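Local coordinates for putative capsid protein of prophage (Escherichia coli CFT073, PDB 3BQW), which probably forms the subunit of a phage head shell, as a prophage-encoded major capsid protein of the lambda E family with an HK97-like fold, at residues Gln12-Leu17 and Met312-Asn317; Ala61-Met66 and Tyr77-Ile82; Val71-Gly76 and Glu160-Ile165; Gly123-Gln128 and Glu327-His332. All coordinates share one frame; numbering follows the deposited sequence.

Contact 1: residues Gln12-Leu17 and Met312-Asn317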
loop_
_atom_site.group_PDB
_atom_site.type_symbol
_atom_site.label_atom_id
_atom_site.label_comp_id
_atom_site.label_asym_id
_atom_site.label_seq_id
_atom_site.Cartn_x
_atom_site.Cartn_y
_atom_site.Cartn_z
ATOM N N GLN A 12 -4.439 15.619 -21.500
ATOM C CA GLN A 12 -3.299 14.947 -22.143
ATOM C C GLN A 12 -2.572 14.039 -21.161
ATOM O O GLN A 12 -2.205 12.904 -21.478
ATOM C CB GLN A 12 -2.357 15.987 -22.776
ATOM C CG GLN A 12 -3.010 16.687 -23.994
ATOM C CD GLN A 12 -2.382 18.043 -24.386
ATOM O OE1 GLN A 12 -1.208 18.317 -24.123
ATOM N NE2 GLN A 12 -3.177 18.883 -25.025
ATOM N N LEU A 13 -2.399 14.530 -19.945
ATOM C CA LEU A 13 -1.806 13.727 -18.873
ATOM C C LEU A 13 -2.721 12.577 -18.418
ATOM O O LEU A 13 -2.240 11.470 -18.165
ATOM C CB LEU A 13 -1.434 14.628 -17.695
ATOM C CG LEU A 13 -0.553 15.856 -17.980
ATOM C CD1 LEU A 13 -0.461 16.720 -16.746
ATOM C CD2 LEU A 13 0.824 15.477 -18.462
ATOM N N PHE A 14 -4.026 12.818 -18.311
ATOM C CA PHE A 14 -4.985 11.738 -17.997
ATOM C C PHE A 14 -5.039 10.641 -19.068
ATOM O O PHE A 14 -5.255 9.478 -18.748
ATOM C CB PHE A 14 -6.410 12.274 -17.788
ATOM C CG PHE A 14 -6.700 12.722 -16.378
ATOM C CD1 PHE A 14 -7.073 14.022 -16.115
ATOM C CD2 PHE A 14 -6.594 11.831 -15.319
ATOM C CE1 PHE A 14 -7.339 14.424 -14.799
ATOM C CE2 PHE A 14 -6.847 12.224 -14.026
ATOM C CZ PHE A 14 -7.222 13.521 -13.766
ATOM N N ALA A 15 -4.851 11.014 -20.325
ATOM C CA ALA A 15 -4.782 10.049 -21.435
ATOM C C ALA A 15 -3.704 8.997 -21.185
ATOM O O ALA A 15 -3.892 7.831 -21.497
ATOM C CB ALA A 15 -4.524 10.778 -22.778
ATOM N N TYR A 16 -2.580 9.418 -20.617
ATOM C CA TYR A 16 -1.515 8.489 -20.274
ATOM C C TYR A 16 -1.839 7.698 -19.004
ATOM O O TYR A 16 -1.697 6.481 -18.955
ATOM C CB TYR A 16 -0.208 9.240 -20.073
ATOM C CG TYR A 16 0.924 8.299 -19.799
ATOM C CD1 TYR A 16 1.407 7.461 -20.815
ATOM C CD2 TYR A 16 1.496 8.215 -18.545
ATOM C CE1 TYR A 16 2.430 6.575 -20.576
ATOM C CE2 TYR A 16 2.525 7.312 -18.295
ATOM C CZ TYR A 16 2.976 6.496 -19.315
ATOM O OH TYR A 16 3.996 5.629 -19.100
ATOM N N LEU A 17 -2.265 8.421 -17.983
ATOM C CA LEU A 17 -2.588 7.843 -16.693
ATOM C C LEU A 17 -3.661 6.743 -16.833
ATOM O O LEU A 17 -3.648 5.750 -16.110
ATOM C CB LEU A 17 -3.035 8.968 -15.743
ATOM C CG LEU A 17 -2.901 8.853 -14.236
ATOM C CD1 LEU A 17 -1.484 8.355 -13.776
ATOM C CD2 LEU A 17 -3.264 10.196 -13.592
ATOM N N MET A 312 -8.845 9.964 -7.986
ATOM C CA MET A 312 -7.742 9.307 -7.284
ATOM C C MET A 312 -6.482 10.163 -7.427
ATOM O O MET A 312 -5.815 10.497 -6.444
ATOM C CB MET A 312 -7.482 7.908 -7.832
ATOM C CG MET A 312 -8.662 6.908 -7.723
ATOM S SD MET A 312 -8.174 5.245 -8.236
ATOM C CE MET A 312 -7.876 5.538 -9.960
ATOM N N PHE A 313 -6.207 10.548 -8.669
ATOM C CA PHE A 313 -4.992 11.272 -9.060
ATOM C C PHE A 313 -5.348 12.456 -9.915
ATOM O O PHE A 313 -6.298 12.405 -10.696
ATOM C CB PHE A 313 -4.053 10.369 -9.882
ATOM C CG PHE A 313 -3.830 9.023 -9.266
ATOM C CD1 PHE A 313 -3.210 8.914 -8.022
ATOM C CD2 PHE A 313 -4.237 7.868 -9.926
ATOM C CE1 PHE A 313 -3.007 7.665 -7.427
ATOM C CE2 PHE A 313 -4.045 6.619 -9.351
ATOM C CZ PHE A 313 -3.434 6.508 -8.099
ATOM N N TYR A 314 -4.558 13.508 -9.787
ATOM C CA TYR A 314 -4.696 14.682 -10.620
ATOM C C TYR A 314 -3.300 15.189 -10.992
ATOM O O TYR A 314 -2.626 15.815 -10.178
ATOM C CB TYR A 314 -5.496 15.760 -9.906
ATOM C CG TYR A 314 -5.846 16.901 -10.783
ATOM C CD1 TYR A 314 -7.020 16.885 -11.538
ATOM C CD2 TYR A 314 -5.011 18.017 -10.872
ATOM C CE1 TYR A 314 -7.330 17.946 -12.374
ATOM C CE2 TYR A 314 -5.326 19.066 -11.674
ATOM C CZ TYR A 314 -6.479 19.028 -12.422
ATOM O OH TYR A 314 -6.788 20.090 -13.223
ATOM N N PRO A 315 -2.866 14.889 -12.223
ATOM C CA PRO A 315 -1.566 15.278 -12.729
ATOM C C PRO A 315 -1.566 16.666 -13.351
ATOM O O PRO A 315 -2.569 17.099 -13.928
ATOM C CB PRO A 315 -1.276 14.188 -13.757
ATOM C CG PRO A 315 -2.620 13.897 -14.346
ATOM C CD PRO A 315 -3.606 14.080 -13.206
ATOM N N LYS A 316 -0.460 17.382 -13.176
ATOM C CA LYS A 316 -0.304 18.734 -13.705
ATOM C C LYS A 316 1.062 18.821 -14.317
ATOM O O LYS A 316 2.004 18.282 -13.765
ATOM C CB LYS A 316 -0.363 19.790 -12.589
ATOM C CG LYS A 316 -1.645 19.842 -11.783
ATOM C CD LYS A 316 -1.540 20.838 -10.597
ATOM C CE LYS A 316 -1.541 22.323 -11.036
ATOM N NZ LYS A 316 -2.749 22.705 -11.830
ATOM N N ASN A 317 1.171 19.514 -15.445
ATOM C CA ASN A 317 2.473 19.841 -16.041
ATOM C C ASN A 317 2.509 21.361 -16.249
ATOM O O ASN A 317 1.532 21.934 -16.716
ATOM C CB ASN A 317 2.659 19.075 -17.358
ATOM C CG ASN A 317 3.954 19.460 -18.125
ATOM O OD1 ASN A 317 5.070 19.476 -17.579
ATOM N ND2 ASN A 317 3.799 19.717 -19.400
#
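P315 O is hydrogen-bonded to the hydroxyl of T10, and the methyl L13 CD1 packs 3.5 Å from P315 O. This is where the N-terminal helix 10-17 packs on strand 314-319, in a region that probably corresponds to the P-domain of the HK97-like capsid fold. The helix crosses the strand with an angle of 130° between their N-to-C directions, and the two segments meet by packing alone, without hydrogen bonds between them. P315 is its centre, met by three helix side chains. L13 CB lies 3.6 Å from P315 CG, and L13 CD1 continues along the strand to N317 CB at 4.0 Å. F14 turns its ring so that P315 CD sits over one face, off centre toward the rim, in a CH-pi contact 4.0 Å from the ring centroid. The edge of the same ring has different company: F313 O lies near the ring plane, 3.4 Å from F14 CE2, with Y314 CD1 also at the edge. Beyond the two segments, helix 113-146 also packs here, I121 touching L13 and I129 touching both L17 and F313. The last helix side chain has CG anti to the backbone N (chi1 -154°), which carries L17 CD2 into the notch between F313 and P315, 3.8 Å from both F313 CB and P315 CG.

Contact 2: residues Ala61-Met66 and Tyr77-Ile82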
loop_
_atom_site.group_PDB
_atom_site.type_symbol
_atom_site.label_atom_id
_atom_site.label_comp_id
_atom_site.label_asym_id
_atom_site.label_seq_id
_atom_site.Cartn_x
_atom_site.Cartn_y
_atom_site.Cartn_z
ATOM N N ALA A 61 -13.440 5.720 12.890
ATOM C CA ALA A 61 -12.142 5.451 13.500
ATOM C C ALA A 61 -11.959 6.413 14.660
ATOM O O ALA A 61 -12.604 7.459 14.727
ATOM C CB ALA A 61 -11.001 5.612 12.473
ATOM N N PHE A 62 -11.098 6.024 15.590
ATOM C CA PHE A 62 -10.755 6.847 16.739
ATOM C C PHE A 62 -9.537 7.668 16.366
ATOM O O PHE A 62 -8.435 7.149 16.167
ATOM C CB PHE A 62 -10.475 5.960 17.941
ATOM C CG PHE A 62 -10.409 6.698 19.256
ATOM C CD1 PHE A 62 -11.555 6.960 19.972
ATOM C CD2 PHE A 62 -9.191 7.061 19.797
ATOM C CE1 PHE A 62 -11.486 7.598 21.189
ATOM C CE2 PHE A 62 -9.109 7.705 21.017
ATOM C CZ PHE A 62 -10.246 7.970 21.708
ATOM N N CYS A 63 -9.759 8.966 16.266
ATOM C CA CYS A 63 -8.779 9.900 15.792
ATOM C C CYS A 63 -8.302 10.768 16.947
ATOM O O CYS A 63 -9.106 11.331 17.685
ATOM C CB CYS A 63 -9.387 10.749 14.671
ATOM S SG CYS A 63 -9.713 9.751 13.206
ATOM N N SER A 64 -6.983 10.848 17.095
ATOM C CA SER A 64 -6.352 11.548 18.192
ATOM C C SER A 64 -5.312 12.533 17.671
ATOM O O SER A 64 -4.517 12.183 16.816
ATOM C CB SER A 64 -5.654 10.550 19.131
ATOM O OG SER A 64 -6.567 9.674 19.753
ATOM N N PRO A 65 -5.252 13.746 18.267
ATOM C CA PRO A 65 -4.176 14.621 17.869
ATOM C C PRO A 65 -2.836 14.135 18.477
ATOM O O PRO A 65 -2.810 13.259 19.371
ATOM C CB PRO A 65 -4.599 15.983 18.449
ATOM C CG PRO A 65 -5.461 15.680 19.592
ATOM C CD PRO A 65 -6.063 14.306 19.359
ATOM N N MET A 66 -1.745 14.721 17.998
ATOM C CA MET A 66 -0.411 14.363 18.444
ATOM C C MET A 66 0.321 15.649 18.789
ATOM O O MET A 66 0.046 16.702 18.220
ATOM C CB MET A 66 0.352 13.585 17.357
ATOM C CG MET A 66 -0.297 12.242 16.946
ATOM S SD MET A 66 0.527 11.320 15.637
ATOM C CE MET A 66 2.174 11.135 16.328
ATOM N N TYR A 77 -11.412 10.862 19.620
ATOM C CA TYR A 77 -12.835 10.562 19.599
ATOM C C TYR A 77 -13.154 9.749 18.328
ATOM O O TYR A 77 -12.436 9.866 17.318
ATOM C CB TYR A 77 -13.650 11.875 19.709
ATOM C CG TYR A 77 -13.425 12.830 18.576
ATOM C CD1 TYR A 77 -14.387 13.009 17.588
ATOM C CD2 TYR A 77 -12.224 13.519 18.455
ATOM C CE1 TYR A 77 -14.156 13.854 16.499
ATOM C CE2 TYR A 77 -11.974 14.366 17.367
ATOM C CZ TYR A 77 -12.946 14.531 16.391
ATOM O OH TYR A 77 -12.696 15.374 15.320
ATOM N N GLU A 78 -14.186 8.900 18.401
ATOM C CA GLU A 78 -14.706 8.203 17.227
ATOM C C GLU A 78 -15.383 9.166 16.292
ATOM O O GLU A 78 -16.260 9.907 16.690
ATOM C CB GLU A 78 -15.719 7.122 17.559
ATOM C CG GLU A 78 -15.105 5.875 18.078
ATOM C CD GLU A 78 -14.374 5.045 17.046
ATOM O OE1 GLU A 78 -14.773 4.960 15.881
ATOM O OE2 GLU A 78 -13.400 4.402 17.445
ATOM N N THR A 79 -14.961 9.123 15.036
ATOM C CA THR A 79 -15.524 9.983 14.014
ATOM C C THR A 79 -15.607 9.219 12.697
ATOM O O THR A 79 -14.772 8.364 12.410
ATOM C CB THR A 79 -14.691 11.257 13.865
ATOM O OG1 THR A 79 -15.256 12.073 12.836
ATOM C CG2 THR A 79 -13.217 10.941 13.549
ATOM N N SER A 80 -16.630 9.529 11.908
ATOM C CA SER A 80 -16.752 9.005 10.552
ATOM C C SER A 80 -16.163 9.964 9.515
ATOM O O SER A 80 -16.094 9.650 8.329
ATOM C CB SER A 80 -18.217 8.689 10.249
ATOM O OG SER A 80 -18.998 9.867 10.268
ATOM N N THR A 81 -15.717 11.124 9.973
ATOM C CA THR A 81 -14.996 12.076 9.145
ATOM C C THR A 81 -13.498 11.890 9.352
ATOM O O THR A 81 -12.995 12.084 10.462
ATOM C CB THR A 81 -15.402 13.515 9.499
ATOM O OG1 THR A 81 -16.822 13.614 9.415
ATOM C CG2 THR A 81 -14.771 14.538 8.555
ATOM N N ILE A 82 -12.805 11.512 8.275
ATOM C CA ILE A 82 -11.370 11.259 8.283
ATOM C C ILE A 82 -10.684 12.258 7.349
ATOM O O ILE A 82 -11.075 12.399 6.200
ATOM C CB ILE A 82 -11.045 9.823 7.786
ATOM C CG1 ILE A 82 -11.796 8.760 8.606
ATOM C CG2 ILE A 82 -9.520 9.576 7.764
ATOM C CD1 ILE A 82 -11.326 8.577 10.000
#
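F62 leaves its strand with CG anti to the backbone N (chi1 -167°), and its CB, CD1, CE1 and CZ meet the facing residues Y77 and E78. F62 CB is 3.4 Å from E78 OE2. Farther out, F62 CD1 lies over the peptide joining Y77 to E78, F62 CE1 is 3.6 Å from Y77 N, and F62 CZ at the tip lies 3.8 Å from Y77 N. That nitrogen sits above one face of the ring, toward its rim, although its hydrogen is given to C63 O. Two cationic side chains adjoin the ring: K164 in a cation-pi contact, and R73, whose NH2 packs against CD2. The carboxylate of E78 folds back across the neighbouring strand through a bend at chi2 (-73°), and its OE1 is hydrogen-bonded to S60 OG.

Beneath these side chains the backbones pair antiparallel. A61 and T79 form one hydrogen-bonded pair, with T79 N to A61 O at 2.9 Å, and C63 and Y77 form another, with C63 N to Y77 O at 3.0 Å. F62 and E78 make the non-hydrogen-bonded pair between them. On the face opposite F62, I82 CD1 touches both C63 SG (3.8 Å) and A61 CB (3.9 Å). At the end of the paired strand, T79 OG1 accepts from T81 N in an ST turn. Strands 61-67 and 70-79 form a beta hairpin preceding the long helix 113-146, a chain position consistent with the E-loop of HK97-like capsid proteins.

Contact 3: residues Val71-Gly76 and Glu160-Ile165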
loop_
_atom_site.group_PDB
_atom_site.type_symbol
_atom_site.label_atom_id
_atom_site.label_comp_id
_atom_site.label_asym_id
_atom_site.label_seq_id
_atom_site.Cartn_x
_atom_site.Cartn_y
_atom_site.Cartn_z
ATOM N N VAL A 71 0.924 10.674 21.098
ATOM C CA VAL A 71 -0.504 10.652 20.795
ATOM C C VAL A 71 -1.292 11.124 22.021
ATOM O O VAL A 71 -1.108 10.597 23.100
ATOM C CB VAL A 71 -0.969 9.255 20.324
ATOM C CG1 VAL A 71 -2.465 9.262 20.026
ATOM C CG2 VAL A 71 -0.155 8.840 19.101
ATOM N N GLN A 72 -2.147 12.127 21.841
ATOM C CA GLN A 72 -3.020 12.649 22.911
ATOM C C GLN A 72 -4.354 11.908 22.886
ATOM O O GLN A 72 -5.362 12.445 22.416
ATOM C CB GLN A 72 -3.307 14.159 22.740
ATOM C CG GLN A 72 -2.116 15.044 22.429
ATOM C CD GLN A 72 -1.120 15.071 23.550
ATOM O OE1 GLN A 72 -1.291 15.803 24.528
ATOM N NE2 GLN A 72 -0.068 14.273 23.427
ATOM N N ARG A 73 -4.363 10.690 23.421
ATOM C CA ARG A 73 -5.534 9.816 23.332
ATOM C C ARG A 73 -6.736 10.331 24.129
ATOM O O ARG A 73 -7.871 9.970 23.838
ATOM C CB ARG A 73 -5.183 8.388 23.768
ATOM C CG ARG A 73 -4.207 7.628 22.847
ATOM C CD ARG A 73 -4.358 6.091 23.031
ATOM N NE ARG A 73 -5.574 5.625 22.358
ATOM C CZ ARG A 73 -5.643 5.262 21.070
ATOM N NH1 ARG A 73 -4.565 5.265 20.281
ATOM N NH2 ARG A 73 -6.811 4.878 20.566
ATOM N N ASP A 74 -6.492 11.173 25.131
ATOM C CA ASP A 74 -7.599 11.768 25.890
ATOM C C ASP A 74 -8.334 12.793 25.049
ATOM O O ASP A 74 -9.478 13.099 25.334
ATOM C CB ASP A 74 -7.119 12.383 27.219
ATOM C CG ASP A 74 -6.643 11.328 28.210
ATOM O OD1 ASP A 74 -6.905 10.120 27.974
ATOM O OD2 ASP A 74 -5.991 11.694 29.213
ATOM N N LYS A 75 -7.667 13.313 24.022
ATOM C CA LYS A 75 -8.288 14.212 23.048
ATOM C C LYS A 75 -8.773 13.521 21.770
ATOM O O LYS A 75 -9.148 14.189 20.832
ATOM C CB LYS A 75 -7.340 15.364 22.697
ATOM C CG LYS A 75 -7.059 16.299 23.883
ATOM C CD LYS A 75 -6.133 17.437 23.494
ATOM C CE LYS A 75 -5.624 18.164 24.735
ATOM N NZ LYS A 75 -4.597 19.193 24.361
ATOM N N GLY A 76 -8.790 12.194 21.752
ATOM C CA GLY A 76 -9.296 11.447 20.614
ATOM C C GLY A 76 -10.767 11.145 20.744
ATOM O O GLY A 76 -11.317 11.160 21.838
ATOM N N GLU A 160 -3.273 10.658 14.667
ATOM C CA GLU A 160 -3.347 9.194 14.610
ATOM C C GLU A 160 -4.774 8.749 14.319
ATOM O O GLU A 160 -5.717 9.280 14.877
ATOM C CB GLU A 160 -2.863 8.551 15.919
ATOM C CG GLU A 160 -2.941 7.021 15.908
ATOM C CD GLU A 160 -2.834 6.406 17.273
ATOM O OE1 GLU A 160 -3.850 6.406 18.019
ATOM O OE2 GLU A 160 -1.739 5.896 17.592
ATOM N N ILE A 161 -4.901 7.788 13.405
ATOM C CA ILE A 161 -6.117 7.011 13.216
ATOM C C ILE A 161 -5.891 5.671 13.890
ATOM O O ILE A 161 -4.859 5.014 13.663
ATOM C CB ILE A 161 -6.424 6.716 11.720
ATOM C CG1 ILE A 161 -6.762 7.991 10.972
ATOM C CG2 ILE A 161 -7.590 5.737 11.591
ATOM C CD1 ILE A 161 -6.730 7.807 9.421
ATOM N N ASP A 162 -6.862 5.262 14.688
ATOM C CA ASP A 162 -6.821 3.981 15.358
ATOM C C ASP A 162 -8.106 3.207 15.047
ATOM O O ASP A 162 -9.208 3.613 15.425
ATOM C CB ASP A 162 -6.650 4.188 16.859
ATOM C CG ASP A 162 -6.445 2.904 17.618
ATOM O OD1 ASP A 162 -6.312 1.824 16.990
ATOM O OD2 ASP A 162 -6.406 2.974 18.873
ATOM N N TRP A 163 -7.933 2.108 14.326
ATOM C CA TRP A 163 -9.031 1.195 13.970
ATOM C C TRP A 163 -9.363 0.230 15.112
ATOM O O TRP A 163 -10.305 -0.542 15.003
ATOM C CB TRP A 163 -8.665 0.405 12.732
ATOM C CG TRP A 163 -8.323 1.289 11.527
ATOM C CD1 TRP A 163 -7.081 1.489 10.976
ATOM C CD2 TRP A 163 -9.237 2.106 10.778
ATOM N NE1 TRP A 163 -7.179 2.368 9.913
ATOM C CE2 TRP A 163 -8.483 2.753 9.761
ATOM C CE3 TRP A 163 -10.618 2.353 10.862
ATOM C CZ2 TRP A 163 -9.061 3.620 8.837
ATOM C CZ3 TRP A 163 -11.195 3.215 9.941
ATOM C CH2 TRP A 163 -10.413 3.844 8.937
ATOM N N LYS A 164 -8.576 0.300 16.191
ATOM C CA LYS A 164 -8.795 -0.427 17.447
ATOM C C LYS A 164 -8.775 -1.930 17.190
ATOM O O LYS A 164 -9.768 -2.623 17.407
ATOM C CB LYS A 164 -10.107 -0.006 18.158
ATOM C CG LYS A 164 -10.241 1.492 18.551
ATOM C CD LYS A 164 -9.917 1.821 20.009
ATOM C CE LYS A 164 -10.653 3.094 20.520
ATOM N NZ LYS A 164 -9.946 3.787 21.668
ATOM N N ILE A 165 -7.647 -2.440 16.715
ATOM C CA ILE A 165 -7.528 -3.881 16.544
ATOM C C ILE A 165 -7.448 -4.494 17.965
ATOM O O ILE A 165 -6.796 -3.933 18.844
ATOM C CB ILE A 165 -6.333 -4.257 15.616
ATOM C CG1 ILE A 165 -6.559 -5.659 15.027
ATOM C CG2 ILE A 165 -4.988 -4.139 16.338
ATOM C CD1 ILE A 165 -5.428 -6.164 14.136
HETATM O O HOH W 1 -1.242 5.202 20.079
#
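R73 reaches both acidic side chains of strand 159-162, and this salt-bridge network is the tight part of the contact. R73 NH1 lies 2.6 Å from E160 OE1, and R73 NH2 is equally close to D162 OD2, though that hydrogen bond is weak and bent (127°). The D162 carboxylate stands nearly perpendicular to the guanidinium plane, the E160 carboxylate about halfway. A bend at chi3 (76°) turns the arginine toward the acids. A water donates to E160 OE2 at 2.6 Å and links weakly to R73 NH1. V71 CG2 packs 3.7 Å from E160 OE2.

Toward exposed K164 the contact thins: K164 NZ approaches the guanidinium edge, 3.5 Å from R73 NH2, two like charges on one side of the D162 carboxylate, which probably eases their closeness. D162 OD1 accepts from K164 N, closing an Asx turn. The segments are not adjacent in their sheet; their side chains meet across the intervening strand 61-67, over F62 and S64, with K148 of strand 148-151 touching both acids.

Contact 4: residues Gly123-Gln128 and Glu327-His332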
loop_
_atom_site.group_PDB
_atom_site.type_symbol
_atom_site.label_atom_id
_atom_site.label_comp_id
_atom_site.label_asym_id
_atom_site.label_seq_id
_atom_site.Cartn_x
_atom_site.Cartn_y
_atom_site.Cartn_z
ATOM N N GLY A 123 7.601 9.361 -17.530
ATOM C CA GLY A 123 8.492 8.676 -16.590
ATOM C C GLY A 123 8.317 9.166 -15.165
ATOM O O GLY A 123 8.278 8.372 -14.226
ATOM N N ASN A 124 8.222 10.478 -14.997
ATOM C CA ASN A 124 8.019 11.090 -13.689
ATOM C C ASN A 124 6.606 10.888 -13.170
ATOM O O ASN A 124 6.406 10.718 -11.963
ATOM C CB ASN A 124 8.404 12.561 -13.706
ATOM C CG ASN A 124 9.918 12.760 -13.699
ATOM O OD1 ASN A 124 10.577 12.401 -12.748
ATOM N ND2 ASN A 124 10.465 13.311 -14.779
ATOM N N MET A 125 5.628 10.852 -14.061
ATOM C CA MET A 125 4.267 10.499 -13.667
ATOM C C MET A 125 4.219 9.103 -13.078
ATOM O O MET A 125 3.577 8.901 -12.041
ATOM C CB MET A 125 3.296 10.575 -14.858
ATOM C CG MET A 125 2.868 11.992 -15.278
ATOM S SD MET A 125 1.761 12.035 -16.726
ATOM C CE MET A 125 0.349 11.311 -15.915
ATOM N N ARG A 126 4.870 8.136 -13.738
ATOM C CA ARG A 126 4.915 6.763 -13.237
ATOM C C ARG A 126 5.569 6.677 -11.858
ATOM O O ARG A 126 5.143 5.915 -11.014
ATOM C CB ARG A 126 5.641 5.809 -14.210
ATOM C CG ARG A 126 4.829 5.469 -15.469
ATOM C CD ARG A 126 5.408 4.295 -16.273
ATOM N NE ARG A 126 6.866 4.328 -16.459
ATOM C CZ ARG A 126 7.503 4.976 -17.430
ATOM N NH1 ARG A 126 6.845 5.676 -18.346
ATOM N NH2 ARG A 126 8.828 4.928 -17.487
ATOM N N ARG A 127 6.614 7.456 -11.659
ATOM C CA ARG A 127 7.357 7.489 -10.399
ATOM C C ARG A 127 6.507 8.135 -9.289
ATOM O O ARG A 127 6.539 7.703 -8.140
ATOM C CB ARG A 127 8.650 8.256 -10.680
ATOM C CG ARG A 127 9.557 8.620 -9.547
ATOM C CD ARG A 127 10.815 9.336 -10.140
ATOM N NE ARG A 127 11.594 8.404 -10.973
ATOM C CZ ARG A 127 11.820 8.493 -12.290
ATOM N NH1 ARG A 127 11.378 9.512 -13.039
ATOM N NH2 ARG A 127 12.535 7.539 -12.876
ATOM N N GLN A 128 5.728 9.156 -9.648
ATOM C CA GLN A 128 4.817 9.795 -8.691
ATOM C C GLN A 128 3.673 8.875 -8.240
ATOM O O GLN A 128 3.345 8.811 -7.071
ATOM C CB GLN A 128 4.289 11.115 -9.250
ATOM C CG GLN A 128 5.346 12.185 -9.228
ATOM C CD GLN A 128 5.018 13.349 -10.126
ATOM O OE1 GLN A 128 3.898 13.477 -10.629
ATOM N NE2 GLN A 128 6.001 14.202 -10.351
ATOM N N GLU A 327 10.506 23.424 -15.865
ATOM C CA GLU A 327 9.285 22.687 -16.109
ATOM C C GLU A 327 9.111 21.609 -15.029
ATOM O O GLU A 327 10.076 20.990 -14.617
ATOM C CB GLU A 327 9.328 22.062 -17.503
ATOM C CG GLU A 327 8.038 21.343 -17.855
ATOM C CD GLU A 327 8.069 20.684 -19.208
ATOM O OE1 GLU A 327 9.021 20.907 -19.971
ATOM O OE2 GLU A 327 7.128 19.939 -19.504
ATOM N N TYR A 328 7.869 21.427 -14.572
ATOM C CA TYR A 328 7.519 20.450 -13.531
ATOM C C TYR A 328 6.362 19.591 -13.996
ATOM O O TYR A 328 5.557 20.018 -14.820
ATOM C CB TYR A 328 7.067 21.132 -12.243
ATOM C CG TYR A 328 8.120 21.963 -11.592
ATOM C CD1 TYR A 328 9.041 21.380 -10.735
ATOM C CD2 TYR A 328 8.218 23.330 -11.846
ATOM C CE1 TYR A 328 10.030 22.124 -10.129
ATOM C CE2 TYR A 328 9.205 24.085 -11.252
ATOM C CZ TYR A 328 10.107 23.463 -10.385
ATOM O OH TYR A 328 11.102 24.185 -9.774
ATOM N N VAL A 329 6.320 18.371 -13.465
ATOM C CA VAL A 329 5.122 17.541 -13.466
ATOM C C VAL A 329 4.851 17.203 -11.995
ATOM O O VAL A 329 5.771 17.054 -11.178
ATOM C CB VAL A 329 5.228 16.265 -14.379
ATOM C CG1 VAL A 329 6.194 15.246 -13.834
ATOM C CG2 VAL A 329 3.882 15.614 -14.535
ATOM N N GLN A 330 3.578 17.132 -11.655
ATOM C CA GLN A 330 3.156 16.900 -10.286
ATOM C C GLN A 330 1.833 16.156 -10.280
ATOM O O GLN A 330 0.961 16.417 -11.114
ATOM C CB GLN A 330 2.994 18.248 -9.596
ATOM C CG GLN A 330 2.524 18.198 -8.180
ATOM C CD GLN A 330 2.334 19.571 -7.622
ATOM O OE1 GLN A 330 1.532 20.335 -8.140
ATOM N NE2 GLN A 330 3.090 19.913 -6.576
ATOM N N THR A 331 1.665 15.254 -9.328
ATOM C CA THR A 331 0.447 14.471 -9.194
ATOM C C THR A 331 -0.141 14.611 -7.772
ATOM O O THR A 331 0.500 14.246 -6.775
ATOM C CB THR A 331 0.713 12.985 -9.507
ATOM O OG1 THR A 331 1.408 12.888 -10.760
ATOM C CG2 THR A 331 -0.606 12.194 -9.579
ATOM N N HIS A 332 -1.360 15.145 -7.713
ATOM C CA HIS A 332 -2.142 15.270 -6.488
ATOM C C HIS A 332 -2.912 13.994 -6.179
ATOM O O HIS A 332 -3.468 13.364 -7.067
ATOM C CB HIS A 332 -3.146 16.422 -6.622
ATOM C CG HIS A 332 -2.511 17.774 -6.646
ATOM N ND1 HIS A 332 -1.619 18.158 -7.621
ATOM C CD2 HIS A 332 -2.626 18.827 -5.809
ATOM C CE1 HIS A 332 -1.223 19.396 -7.390
ATOM N NE2 HIS A 332 -1.807 19.817 -6.284
HETATM O O HOH W 2 1.046 10.740 -12.424
#
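The side-chain amide of Q128 is engaged at both ends by the strand opposite. T331 OG1 donates to Q128 OE1 at 2.6 Å, in the carbonyl plane, while Q128 NE2 gives a hydrogen to V329 O at 3.0 Å. The second bond arrives from well above the V329 carbonyl plane, 61° out of it. Together the two bonds fix the rotation of the amide. They join the long helix 113-146, which probably corresponds to the spine helix of the HK97-like fold, to strand 327-338 of the sheet it packs against, the short axes diverging by only 30°.

V329 supplies the apolar part of the first shell. Its CG1 lies 3.5 Å from N124 CB and its CG2 3.8 Å from M125 CG, two branches set against successive residues of the helix. Q128 reaches the strand because its chain is extended beyond CG (chi2 163°).

In the next shell, H91 of the neighbouring strand 90-92 touches both N124 and Q128, and V329 pairs with H91 through the backbone. R127 NH1 donates to N124 OD1 along the helix surface, while P315 packs on M125 from strand 314-319, another neighbour in the sheet. A buried hydroxyl is thus used both ways: T331 OG1 donates to the glutamine and accepts from a water at 2.7 Å, which also donates to M125 O at 3.2 Å.

In the fold
The four contacts form two pairs. Contacts 1 and 4 have centres 9 Å apart and share a sheet, in which strands 314-319 and 327-338 are antiparallel neighbours; K316 N lies 2.7 Å from Q330 O and Y314 O 2.9 Å from H332 N, both probable hydrogen bonds. Contacts 2 and 3, with centres 7 Å apart, both use strand 70-79, and strand 61-67 connects them: P65 O is 2.8 Å from Q72 N, F62 O 2.9 Å from D162 N. Between the pairs, centres lie 32 to 35 Å apart and nearest atoms about 14 to 17 Å. The pairs do not touch, yet I161 and W163 of contact 3 reach the far end of strand 327-338.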